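Local coordinates for protein putative ABC transporter (Thermobispora bispora, PDB 4PE6) that probably binds a sugar-like solute for an ABC transporter, and holds a four-carbon sugar acid in the cleft between its two lobes, at residues 258-263 against 308-313. Sequence-based numbering, arbitrary orientation.
Sequences MSDPAQ and YAAWPW. With LTH ((2R,3S)-2,3,4-trihydroxybutanoic acid), chain C.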
loop_
_atom_site.group_PDB
_atom_site.type_symbol
_atom_site.label_atom_id
_atom_site.label_comp_id
_atom_site.label_asym_id
_atom_site.label_seq_id
_atom_site.Cartn_x
_atom_site.Cartn_y
_atom_site.Cartn_z
HETATM N N MSE A 258 -7.458 0.073 -0.744
HETATM C CA MSE A 258 -6.020 0.270 -0.562
HETATM C C MSE A 258 -5.321 -0.433 -1.689
HETATM O O MSE A 258 -5.919 -1.234 -2.422
HETATM C CB MSE A 258 -5.478 -0.333 0.757
HETATM C CG MSE A 258 -6.111 0.274 1.985
HETATM SE SE MSE A 258 -5.127 -0.167 3.635
HETATM C CE MSE A 258 -3.654 1.151 3.450
ATOM N N SER A 259 -4.049 -0.115 -1.853
ATOM C CA SER A 259 -3.131 -0.922 -2.638
ATOM C C SER A 259 -3.030 -2.344 -2.093
ATOM O O SER A 259 -3.477 -2.634 -0.955
ATOM C CB SER A 259 -1.750 -0.271 -2.652
ATOM O OG SER A 259 -1.251 -0.142 -1.320
ATOM N N ASP A 260 -2.396 -3.195 -2.891
ATOM C CA ASP A 260 -2.219 -4.622 -2.609
ATOM C C ASP A 260 -0.918 -4.881 -1.887
ATOM O O ASP A 260 0.153 -4.679 -2.457
ATOM C CB ASP A 260 -2.231 -5.388 -3.941
ATOM C CG ASP A 260 -1.996 -6.885 -3.792
ATOM O OD1 ASP A 260 -2.259 -7.485 -2.720
ATOM O OD2 ASP A 260 -1.557 -7.482 -4.790
ATOM N N PRO A 261 -0.987 -5.328 -0.613
ATOM C CA PRO A 261 0.244 -5.662 0.098
ATOM C C PRO A 261 1.051 -6.755 -0.592
ATOM O O PRO A 261 2.271 -6.777 -0.461
ATOM C CB PRO A 261 -0.244 -6.151 1.476
ATOM C CG PRO A 261 -1.602 -5.581 1.627
ATOM C CD PRO A 261 -2.175 -5.505 0.235
ATOM N N ALA A 262 0.374 -7.644 -1.320
ATOM C CA ALA A 262 1.023 -8.709 -2.027
ATOM C C ALA A 262 1.723 -8.286 -3.317
ATOM O O ALA A 262 2.153 -9.118 -4.086
ATOM C CB ALA A 262 0.040 -9.863 -2.271
ATOM N N GLN A 263 1.882 -6.986 -3.550
ATOM C CA GLN A 263 2.888 -6.561 -4.501
ATOM C C GLN A 263 4.255 -7.162 -4.189
ATOM O O GLN A 263 5.037 -7.391 -5.102
ATOM C CB GLN A 263 3.016 -5.065 -4.541
ATOM C CG GLN A 263 1.890 -4.358 -5.266
ATOM C CD GLN A 263 1.999 -2.867 -5.073
ATOM O OE1 GLN A 263 2.590 -2.184 -5.897
ATOM N NE2 GLN A 263 1.441 -2.351 -3.958
ATOM N N TYR A 308 -4.494 -7.570 6.332
ATOM C CA TYR A 308 -5.003 -6.731 5.262
ATOM C C TYR A 308 -5.305 -7.589 4.026
ATOM O O TYR A 308 -4.598 -8.560 3.727
ATOM C CB TYR A 308 -3.982 -5.623 4.920
ATOM C CG TYR A 308 -3.935 -4.519 5.945
ATOM C CD1 TYR A 308 -3.503 -4.767 7.248
ATOM C CD2 TYR A 308 -4.363 -3.230 5.629
ATOM C CE1 TYR A 308 -3.457 -3.758 8.189
ATOM C CE2 TYR A 308 -4.322 -2.212 6.567
ATOM C CZ TYR A 308 -3.867 -2.482 7.846
ATOM O OH TYR A 308 -3.813 -1.498 8.786
ATOM N N ALA A 309 -6.350 -7.216 3.305
ATOM C CA ALA A 309 -6.719 -7.888 2.070
ATOM C C ALA A 309 -5.564 -7.771 1.083
ATOM O O ALA A 309 -4.949 -6.687 0.938
ATOM C CB ALA A 309 -7.989 -7.282 1.484
ATOM N N ALA A 310 -5.280 -8.883 0.420
ATOM C CA ALA A 310 -4.121 -9.041 -0.456
ATOM C C ALA A 310 -4.453 -10.028 -1.565
ATOM O O ALA A 310 -5.165 -10.986 -1.318
ATOM C CB ALA A 310 -2.933 -9.532 0.359
ATOM N N TRP A 311 -3.976 -9.797 -2.793
ATOM C CA TRP A 311 -4.273 -10.742 -3.861
ATOM C C TRP A 311 -3.313 -11.945 -3.757
ATOM O O TRP A 311 -2.116 -11.770 -3.494
ATOM C CB TRP A 311 -4.188 -10.081 -5.238
ATOM C CG TRP A 311 -5.145 -8.956 -5.462
ATOM C CD1 TRP A 311 -4.827 -7.678 -5.831
ATOM C CD2 TRP A 311 -6.567 -8.997 -5.362
ATOM N NE1 TRP A 311 -5.972 -6.921 -5.983
ATOM C CE2 TRP A 311 -7.051 -7.705 -5.686
ATOM C CE3 TRP A 311 -7.491 -10.001 -5.031
ATOM C CZ2 TRP A 311 -8.408 -7.388 -5.669
ATOM C CZ3 TRP A 311 -8.836 -9.683 -5.031
ATOM C CH2 TRP A 311 -9.282 -8.386 -5.349
ATOM N N PRO A 312 -3.834 -13.170 -3.910
ATOM C CA PRO A 312 -2.965 -14.341 -3.781
ATOM C C PRO A 312 -2.212 -14.652 -5.078
ATOM O O PRO A 312 -2.631 -15.512 -5.866
ATOM C CB PRO A 312 -3.954 -15.462 -3.409
ATOM C CG PRO A 312 -5.218 -15.063 -4.104
ATOM C CD PRO A 312 -5.250 -13.553 -4.095
ATOM N N TRP A 313 -1.104 -13.958 -5.304
ATOM C CA TRP A 313 -0.322 -14.184 -6.515
ATOM C C TRP A 313 0.415 -15.510 -6.465
ATOM O O TRP A 313 1.160 -15.786 -5.528
ATOM C CB TRP A 313 0.673 -13.036 -6.755
ATOM C CG TRP A 313 0.001 -11.746 -6.857
ATOM C CD1 TRP A 313 -0.021 -10.771 -5.912
ATOM C CD2 TRP A 313 -0.785 -11.268 -7.952
ATOM N NE1 TRP A 313 -0.776 -9.718 -6.341
ATOM C CE2 TRP A 313 -1.261 -9.997 -7.594
ATOM C CE3 TRP A 313 -1.137 -11.797 -9.203
ATOM C CZ2 TRP A 313 -2.059 -9.229 -8.434
ATOM C CZ3 TRP A 313 -1.948 -11.038 -10.045
ATOM C CH2 TRP A 313 -2.394 -9.762 -9.659
HETATM O O1 LTH C . -0.095 1.799 3.087
HETATM C C1 LTH C . 1.146 1.722 2.760
HETATM O O LTH C . 2.111 1.650 3.550
HETATM C C2 LTH C . 1.498 1.612 1.256
HETATM O O2 LTH C . 2.934 1.587 1.058
HETATM C C3 LTH C . 0.949 2.777 0.460
HETATM O O3 LTH C . 1.472 4.002 0.972
HETATM C C4 LTH C . 1.396 2.632 -1.008
HETATM O O4 LTH C . 0.748 1.432 -1.508
HETATM O O HOH W 1 -5.483 -3.956 0.740
#
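Asp260 sends its carboxylate between the backbone of Trp311 and the indole of Trp313, dividing the two oxygens between them. Because Asp260 holds CG anti to its own N (chi1 178°), Asp260 OD2 meets Trp313 NE1 at 2.8 Å, nearly along the C-O axis and in the indole plane, the carboxylate turned 45° against the ring. Trp311 N reaches Asp260 OD1 at 2.9 Å from above the carboxylate plane, and Ala262 N adds a weak bond to OD1 from within the type I turn 260-263. The Trp311 indole presents its CD1 edge to OD2, while its NE1 donates to Ile288 O. Replacing Asp260 by alanine removes the carboxylate and would probably leave Trp311 N and Trp313 NE1 without this acceptor and the Trp313 indole freer to turn. Within the turn, Ala262 CB packs against Ala310 CB. A water bridges Ser259 O and Ala309 O. Met258 (selenomethionine) sets SE at the Tyr308 ring edge, 3.7 Å from Tyr308 CE2, a Met-aromatic contact. Ser259 OG donates to ligand O4. Neutral N-H groups thus satisfy a buried carboxylate, joining the pocket-lining loop after strand 255-258 of this two-lobed periplasmic-binding-protein fold to the loop between helices 293-302 and 315-327.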